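Long-range contacts in coat protein (Sulfolobus turreted icosahedral virus, PDB 2BBD), which forms the major building block of the icosahedral capsid shell of an archaeal virus that infects Sulfolobus: residues A[12-17]-A[135-140]; A[38-43]-A[145-150]; A[96-101]-A[108-113]. One frame throughout, in Å; residues are numbered along the deposited sequence.

Overall arrangement
From the N terminus, strand 2-13 runs along the edge of an antiparallel sheet, then leaves it through residues 14-17, where contact 1 joins it to the end of strand 131-137 in a second sheet. Strand 29-43 follows and pairs with strand 145-158 in contact 2. Because the segments of contacts 1 and 2 alternate along the chain, the two loops cross; they also touch, through Tyr12 with Phe150 and Trp14 with Ala148. Contact 3 closes a short loop between 96-101 and 108-113 that lies within both larger ones, and strand 108-123 binds strand 29-43 alongside contact 2. Contacts 2 and 3 thus build one sheet, and contact 1 ties it to the sheet that holds strands 19-24 and 131-137.

Contact 1 of 3, residues A[12-17]-A[135-140]; sequences YAWTAG and ILTGQA
With CG of Trp14 turned away from its backbone N (chi1 -172°), the indole reaches across Thr137, whose own chi1 of 61° sets OG1 between N and the carbonyl carbon and leaves CG2 beside N, against one face of the ring. The methyl group CG2 of Thr137 makes a CH-pi contact over that face of the five-membered ring of Trp14, 4.1 Å from its centroid. The six-membered end of the ring extends along the loop 138-140: Trp14 CZ2 lies 3.5 Å from Gly138 O, while Trp14 CH2 meets Ala140 N at 3.8 Å, near the ring plane. Leu60 O accepts the indole NE1 hydrogen bond, which helps to hold the ring's rotation. On its other branch, Thr137 OG1 donates to Thr15 O, modelled at 2.5 Å, a length too short to be exact, and accepts from Thr18 N. Gly17 N donates an almost straight bond to Gly138 O at 3.0 Å, and Ala16 CA adds a CA-H...O contact to the same oxygen. Gly17 has positive phi where the chain turns toward strand 19-24. Here a connection between the facing sheets of a beta sandwich is pinned to the end of a strand, consistent with the jelly-roll fold of such capsid proteins.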
loop_
_atom_site.group_PDB
_atom_site.type_symbol
_atom_site.label_atom_id
_atom_site.label_comp_id
_atom_site.label_asym_id
_atom_site.label_seq_id
_atom_site.Cartn_x
_atom_site.Cartn_y
_atom_site.Cartn_z
ATOM N N TYR A 12 -5.708 -16.945 11.186
ATOM C CA TYR A 12 -4.796 -17.685 10.324
ATOM C C TYR A 12 -3.387 -17.666 10.884
ATOM O O TYR A 12 -2.798 -16.602 11.103
ATOM C CB TYR A 12 -4.839 -17.081 8.919
ATOM C CG TYR A 12 -6.260 -16.987 8.400
ATOM C CD1 TYR A 12 -6.847 -18.056 7.707
ATOM C CD2 TYR A 12 -7.052 -15.871 8.688
ATOM C CE1 TYR A 12 -8.199 -18.014 7.319
ATOM C CE2 TYR A 12 -8.401 -15.821 8.312
ATOM C CZ TYR A 12 -8.962 -16.897 7.628
ATOM O OH TYR A 12 -10.276 -16.854 7.258
ATOM N N ALA A 13 -2.849 -18.855 11.128
ATOM C CA ALA A 13 -1.516 -18.973 11.681
ATOM C C ALA A 13 -0.455 -18.495 10.710
ATOM O O ALA A 13 -0.576 -18.642 9.492
ATOM C CB ALA A 13 -1.231 -20.433 12.086
ATOM N N TRP A 14 0.593 -17.914 11.269
ATOM C CA TRP A 14 1.695 -17.450 10.468
ATOM C C TRP A 14 2.677 -18.611 10.330
ATOM O O TRP A 14 3.108 -19.175 11.337
ATOM C CB TRP A 14 2.407 -16.271 11.159
ATOM C CG TRP A 14 3.441 -15.606 10.287
ATOM C CD1 TRP A 14 3.270 -14.484 9.529
ATOM C CD2 TRP A 14 4.774 -16.073 10.016
ATOM N NE1 TRP A 14 4.408 -14.222 8.800
ATOM C CE2 TRP A 14 5.347 -15.181 9.079
ATOM C CE3 TRP A 14 5.538 -17.158 10.473
ATOM C CZ2 TRP A 14 6.645 -15.341 8.589
ATOM C CZ3 TRP A 14 6.833 -17.317 9.985
ATOM C CH2 TRP A 14 7.372 -16.411 9.050
ATOM N N THR A 15 2.977 -18.991 9.089
ATOM C CA THR A 15 3.994 -20.010 8.796
ATOM C C THR A 15 4.770 -19.387 7.635
ATOM O O THR A 15 4.190 -18.665 6.820
ATOM C CB THR A 15 3.415 -21.380 8.345
ATOM O OG1 THR A 15 2.539 -21.197 7.224
ATOM C CG2 THR A 15 2.674 -22.057 9.493
ATOM N N ALA A 16 6.069 -19.642 7.567
ATOM C CA ALA A 16 6.913 -19.076 6.520
ATOM C C ALA A 16 6.527 -19.482 5.096
ATOM O O ALA A 16 6.061 -20.602 4.862
ATOM C CB ALA A 16 8.387 -19.446 6.779
ATOM N N GLY A 17 6.736 -18.559 4.155
ATOM C CA GLY A 17 6.443 -18.820 2.759
ATOM C C GLY A 17 5.166 -19.602 2.566
ATOM O O GLY A 17 5.193 -20.732 2.069
ATOM N N ILE A 135 -2.805 -13.631 1.721
ATOM C CA ILE A 135 -1.602 -13.176 2.404
ATOM C C ILE A 135 -0.495 -14.179 2.163
ATOM O O ILE A 135 -0.575 -15.320 2.629
ATOM C CB ILE A 135 -1.803 -13.054 3.932
ATOM C CG1 ILE A 135 -2.987 -12.144 4.235
ATOM C CG2 ILE A 135 -0.532 -12.471 4.591
ATOM C CD1 ILE A 135 -3.335 -12.091 5.712
ATOM N N LEU A 136 0.514 -13.770 1.400
ATOM C CA LEU A 136 1.673 -14.623 1.158
ATOM C C LEU A 136 2.662 -14.198 2.237
ATOM O O LEU A 136 3.175 -13.068 2.221
ATOM C CB LEU A 136 2.270 -14.382 -0.229
ATOM C CG LEU A 136 3.618 -15.093 -0.495
ATOM C CD1 LEU A 136 3.496 -16.623 -0.332
ATOM C CD2 LEU A 136 4.081 -14.735 -1.889
ATOM N N THR A 137 2.908 -15.081 3.198
ATOM C CA THR A 137 3.817 -14.737 4.277
ATOM C C THR A 137 5.258 -14.667 3.818
ATOM O O THR A 137 5.633 -15.269 2.810
ATOM C CB THR A 137 3.747 -15.743 5.419
ATOM O OG1 THR A 137 4.125 -17.039 4.928
ATOM C CG2 THR A 137 2.332 -15.773 6.015
ATOM N N GLY A 138 6.061 -13.919 4.567
ATOM C CA GLY A 138 7.466 -13.797 4.248
ATOM C C GLY A 138 8.238 -14.898 4.958
ATOM O O GLY A 138 7.687 -15.952 5.276
ATOM N N GLN A 139 9.512 -14.646 5.220
ATOM C CA GLN A 139 10.377 -15.615 5.885
ATOM C C GLN A 139 10.654 -15.157 7.324
ATOM O O GLN A 139 10.478 -13.985 7.655
ATOM C CB GLN A 139 11.683 -15.712 5.098
ATOM C CG GLN A 139 12.433 -17.033 5.186
ATOM C CD GLN A 139 11.699 -18.194 4.554
ATOM O OE1 GLN A 139 11.238 -18.118 3.414
ATOM N NE2 GLN A 139 11.598 -19.285 5.291
ATOM N N ALA A 140 11.078 -16.072 8.186
ATOM C CA ALA A 140 11.387 -15.704 9.565
ATOM C C ALA A 140 12.789 -15.109 9.603
ATOM O O ALA A 140 13.674 -15.548 8.868
ATOM C CB ALA A 140 11.325 -16.931 10.461
#

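Contact 2 of 3, residues A[38-43]-A[145-150]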
loop_
_atom_site.group_PDB
_atom_site.type_symbol
_atom_site.label_atom_id
_atom_site.label_comp_id
_atom_site.label_asym_id
_atom_site.label_seq_id
_atom_site.Cartn_x
_atom_site.Cartn_y
_atom_site.Cartn_z
ATOM N N ILE A 38 -0.373 -10.832 15.142
ATOM C CA ILE A 38 -0.123 -10.747 16.575
ATOM C C ILE A 38 0.369 -12.064 17.172
ATOM O O ILE A 38 -0.192 -13.131 16.903
ATOM C CB ILE A 38 -1.426 -10.332 17.299
ATOM C CG1 ILE A 38 -1.968 -9.040 16.673
ATOM C CG2 ILE A 38 -1.176 -10.184 18.797
ATOM C CD1 ILE A 38 -3.350 -8.644 17.149
ATOM N N GLY A 39 1.406 -11.968 18.001
ATOM C CA GLY A 39 1.969 -13.145 18.638
ATOM C C GLY A 39 3.312 -12.824 19.263
ATOM O O GLY A 39 3.452 -11.829 19.972
ATOM N N SER A 40 4.309 -13.657 18.990
ATOM C CA SER A 40 5.633 -13.433 19.542
ATOM C C SER A 40 6.719 -13.939 18.620
ATOM O O SER A 40 6.453 -14.669 17.663
ATOM C CB SER A 40 5.778 -14.136 20.891
ATOM O OG SER A 40 5.859 -15.538 20.707
ATOM N N ILE A 41 7.942 -13.519 18.922
ATOM C CA ILE A 41 9.129 -13.933 18.189
ATOM C C ILE A 41 10.032 -14.526 19.263
ATOM O O ILE A 41 10.302 -13.884 20.274
ATOM C CB ILE A 41 9.824 -12.732 17.492
ATOM C CG1 ILE A 41 8.900 -12.180 16.393
ATOM C CG2 ILE A 41 11.169 -13.179 16.889
ATOM C CD1 ILE A 41 9.421 -10.936 15.690
ATOM N N SER A 42 10.482 -15.756 19.048
ATOM C CA SER A 42 11.318 -16.441 20.026
ATOM C C SER A 42 12.719 -16.773 19.566
ATOM O O SER A 42 12.965 -16.982 18.381
ATOM C CB SER A 42 10.636 -17.735 20.484
ATOM O OG SER A 42 9.544 -17.458 21.332
ATOM N N ASN A 43 13.630 -16.828 20.534
ATOM C CA ASN A 43 15.027 -17.152 20.288
ATOM C C ASN A 43 15.407 -18.318 21.197
ATOM O O ASN A 43 15.433 -18.178 22.420
ATOM C CB ASN A 43 15.914 -15.944 20.599
ATOM C CG ASN A 43 17.405 -16.238 20.431
ATOM O OD1 ASN A 43 17.795 -17.314 19.973
ATOM N ND2 ASN A 43 18.240 -15.271 20.796
ATOM N N SER A 145 12.190 -17.706 15.744
ATOM C CA SER A 145 10.990 -18.381 15.284
ATOM C C SER A 145 9.817 -17.440 15.534
ATOM O O SER A 145 9.832 -16.668 16.497
ATOM C CB SER A 145 10.798 -19.695 16.050
ATOM O OG SER A 145 10.653 -19.455 17.438
ATOM N N ILE A 146 8.808 -17.502 14.667
ATOM C CA ILE A 146 7.616 -16.656 14.784
ATOM C C ILE A 146 6.447 -17.490 15.301
ATOM O O ILE A 146 6.135 -18.541 14.750
ATOM C CB ILE A 146 7.212 -16.057 13.406
ATOM C CG1 ILE A 146 8.333 -15.163 12.867
ATOM C CG2 ILE A 146 5.919 -15.272 13.525
ATOM C CD1 ILE A 146 8.639 -13.996 13.732
ATOM N N ASN A 147 5.803 -17.015 16.360
ATOM C CA ASN A 147 4.661 -17.712 16.939
ATOM C C ASN A 147 3.504 -16.699 16.959
ATOM O O ASN A 147 3.307 -15.987 17.938
ATOM C CB ASN A 147 5.010 -18.181 18.358
ATOM C CG ASN A 147 6.481 -18.603 18.494
ATOM O OD1 ASN A 147 7.250 -18.001 19.261
ATOM N ND2 ASN A 147 6.880 -19.626 17.741
ATOM N N ALA A 148 2.745 -16.644 15.867
ATOM C CA ALA A 148 1.649 -15.688 15.754
ATOM C C ALA A 148 0.557 -16.091 14.755
ATOM O O ALA A 148 0.677 -17.090 14.035
ATOM C CB ALA A 148 2.228 -14.312 15.367
ATOM N N SER A 149 -0.495 -15.280 14.711
ATOM C CA SER A 149 -1.633 -15.490 13.819
ATOM C C SER A 149 -2.153 -14.149 13.292
ATOM O O SER A 149 -1.949 -13.096 13.912
ATOM C CB SER A 149 -2.785 -16.188 14.561
ATOM O OG SER A 149 -2.440 -17.493 14.991
ATOM N N PHE A 150 -2.834 -14.207 12.151
ATOM C CA PHE A 150 -3.428 -13.032 11.547
ATOM C C PHE A 150 -4.869 -12.920 11.985
ATOM O O PHE A 150 -5.626 -13.896 11.890
ATOM C CB PHE A 150 -3.423 -13.119 10.025
ATOM C CG PHE A 150 -2.064 -13.012 9.409
ATOM C CD1 PHE A 150 -1.370 -14.153 9.025
ATOM C CD2 PHE A 150 -1.492 -11.762 9.172
ATOM C CE1 PHE A 150 -0.121 -14.050 8.402
ATOM C CE2 PHE A 150 -0.250 -11.650 8.554
ATOM C CZ PHE A 150 0.436 -12.798 8.166
HETATM O O HOH W 1 12.949 -20.257 18.461
#
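Two neighbouring strands of an antiparallel sheet, 29-43 and 145-158, meet here, with Ser40–Asn147 and Ser42–Ser145 as hydrogen-bonded pairs and Ile41–Ile146 as a non-hydrogen-bonded pair between them. Ser42 N bonds Ser145 O at 2.8 Å, and Ser40 N bonds Asn147 O at 2.7 Å. At Gly39 the chain turns a corner, and its CA comes within 3.5 Å of Ala148 CB; this close approach depends on the absence of a side chain. On one face Ile41 and Ile146 run alongside each other; the modelled 3.2 Å between Ile41 CG1 and Ile146 CD1 is too short to be taken literally. The other face is polar around Ser40, Ser42, Ser145 and Asn147, with Ile38 further along it beside Ser149. Asn147 CG stands beside its backbone N (chi1 -35°), which carries OD1 back over the neighbouring strand. There Ser42 OG donates to Asn147 OD1 at 3.1 Å, nearly along the C=O axis, and Ser40 OG adds a weak bond to it. A water joins Ser145 OG to Ser42 O, weakly at the latter. One amide oxygen thus gathers two hydroxyl donors, so around Asn147 side chains as well as backbone bonds link the strands.

Contact 3 of 3, residues A[96-101]-A[108-113]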
loop_
_atom_site.group_PDB
_atom_site.type_symbol
_atom_site.label_atom_id
_atom_site.label_comp_id
_atom_site.label_asym_id
_atom_site.label_seq_id
_atom_site.Cartn_x
_atom_site.Cartn_y
_atom_site.Cartn_z
ATOM N N ALA A 96 3.626 -1.564 15.137
ATOM C CA ALA A 96 4.668 -2.305 14.435
ATOM C C ALA A 96 5.676 -2.869 15.430
ATOM O O ALA A 96 6.841 -2.520 15.405
ATOM C CB ALA A 96 5.383 -1.390 13.420
ATOM N N TYR A 97 5.215 -3.745 16.309
ATOM C CA TYR A 97 6.089 -4.348 17.301
ATOM C C TYR A 97 6.531 -5.727 16.815
ATOM O O TYR A 97 5.739 -6.472 16.221
ATOM C CB TYR A 97 5.361 -4.479 18.637
ATOM C CG TYR A 97 4.834 -3.172 19.191
ATOM C CD1 TYR A 97 3.593 -2.664 18.786
ATOM C CD2 TYR A 97 5.568 -2.443 20.128
ATOM C CE1 TYR A 97 3.101 -1.460 19.310
ATOM C CE2 TYR A 97 5.084 -1.242 20.654
ATOM C CZ TYR A 97 3.852 -0.759 20.240
ATOM O OH TYR A 97 3.384 0.424 20.756
ATOM N N PRO A 98 7.814 -6.069 17.025
ATOM C CA PRO A 98 8.824 -5.227 17.678
ATOM C C PRO A 98 9.518 -4.293 16.679
ATOM O O PRO A 98 9.567 -4.578 15.482
ATOM C CB PRO A 98 9.792 -6.254 18.259
ATOM C CG PRO A 98 9.817 -7.288 17.187
ATOM C CD PRO A 98 8.334 -7.436 16.831
ATOM N N ALA A 99 10.050 -3.179 17.176
ATOM C CA ALA A 99 10.750 -2.226 16.328
ATOM C C ALA A 99 12.004 -2.882 15.769
ATOM O O ALA A 99 12.593 -3.763 16.395
ATOM C CB ALA A 99 11.139 -0.968 17.129
ATOM N N PRO A 100 12.431 -2.452 14.575
ATOM C CA PRO A 100 13.627 -2.993 13.930
ATOM C C PRO A 100 14.809 -2.860 14.895
ATOM O O PRO A 100 14.868 -1.915 15.668
ATOM C CB PRO A 100 13.803 -2.085 12.716
ATOM C CG PRO A 100 12.439 -1.541 12.464
ATOM C CD PRO A 100 11.898 -1.303 13.824
ATOM N N GLY A 101 15.741 -3.803 14.861
ATOM C CA GLY A 101 16.893 -3.710 15.739
ATOM C C GLY A 101 16.643 -4.152 17.168
ATOM O O GLY A 101 17.542 -4.098 18.000
ATOM N N GLY A 108 14.594 -16.482 25.140
ATOM C CA GLY A 108 13.550 -15.526 25.442
ATOM C C GLY A 108 12.719 -15.207 24.218
ATOM O O GLY A 108 12.818 -15.875 23.191
ATOM N N SER A 109 11.891 -14.180 24.321
ATOM C CA SER A 109 11.067 -13.790 23.194
ATOM C C SER A 109 10.566 -12.368 23.370
ATOM O O SER A 109 10.687 -11.786 24.457
ATOM C CB SER A 109 9.879 -14.746 23.060
ATOM O OG SER A 109 9.060 -14.675 24.208
ATOM N N VAL A 110 10.031 -11.807 22.289
ATOM C CA VAL A 110 9.486 -10.456 22.318
ATOM C C VAL A 110 8.084 -10.461 21.703
ATOM O O VAL A 110 7.724 -11.375 20.943
ATOM C CB VAL A 110 10.408 -9.426 21.568
ATOM C CG1 VAL A 110 11.733 -9.265 22.325
ATOM C CG2 VAL A 110 10.663 -9.866 20.138
ATOM N N ASN A 111 7.290 -9.450 22.045
ATOM C CA ASN A 111 5.923 -9.361 21.540
ATOM C C ASN A 111 5.883 -8.904 20.086
ATOM O O ASN A 111 6.637 -8.027 19.680
ATOM C CB ASN A 111 5.093 -8.391 22.391
ATOM C CG ASN A 111 5.156 -8.710 23.869
ATOM O OD1 ASN A 111 4.994 -9.863 24.269
ATOM N ND2 ASN A 111 5.379 -7.683 24.695
ATOM N N LEU A 112 4.987 -9.508 19.313
ATOM C CA LEU A 112 4.815 -9.161 17.911
ATOM C C LEU A 112 3.401 -8.605 17.694
ATOM O O LEU A 112 2.410 -9.224 18.106
ATOM C CB LEU A 112 5.031 -10.402 17.039
ATOM C CG LEU A 112 4.709 -10.342 15.543
ATOM C CD1 LEU A 112 5.676 -9.407 14.796
ATOM C CD2 LEU A 112 4.807 -11.748 14.995
ATOM N N ASN A 113 3.319 -7.435 17.060
ATOM C CA ASN A 113 2.038 -6.790 16.771
ATOM C C ASN A 113 2.222 -5.805 15.621
ATOM O O ASN A 113 2.697 -4.682 15.808
ATOM C CB ASN A 113 1.497 -6.069 18.014
ATOM C CG ASN A 113 0.194 -5.311 17.738
ATOM O OD1 ASN A 113 -0.453 -5.517 16.715
ATOM N ND2 ASN A 113 -0.192 -4.439 18.659
#
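The Tyr97 ring and the Asn113 amide run alongside each other in the same direction, with their planes only 20° apart; the backbone O of Asn113 sits at the ring edge, near its plane, 3.7 Å from Tyr97 CD1. A classic beta bulge frames them: Ala96 and Tyr97 together sit opposite the single residue Asn113, where the short edge strand 96-97 pairs with strand 108-123. Two backbone bonds close the pair, Tyr97 N to Asn113 O and Asn113 N to Tyr97 O, both 2.7 Å. With CG of Asn113 placed opposite its backbone N (chi1 177°), the amide rises alongside the phenol ring, and Asn113 CB comes to 4.1 Å from Tyr97 CD1. Beyond the bulge, a cis peptide turns the chain at Pro98. The pyrrolidine ring crosses Val110 at about a right angle, where Pro98 CG lies 4.0 Å from Val110 CG2, and Pro98 CD meets Leu112 CD1. Pro98 also packs on Ile41 and Phe56, so this buried end of the loop joins the apolar side of the sheet. The same Leu112 methyl, CD1, comes to 3.3 Å from Tyr97 O, the oxygen that accepts the Asn113 N-H.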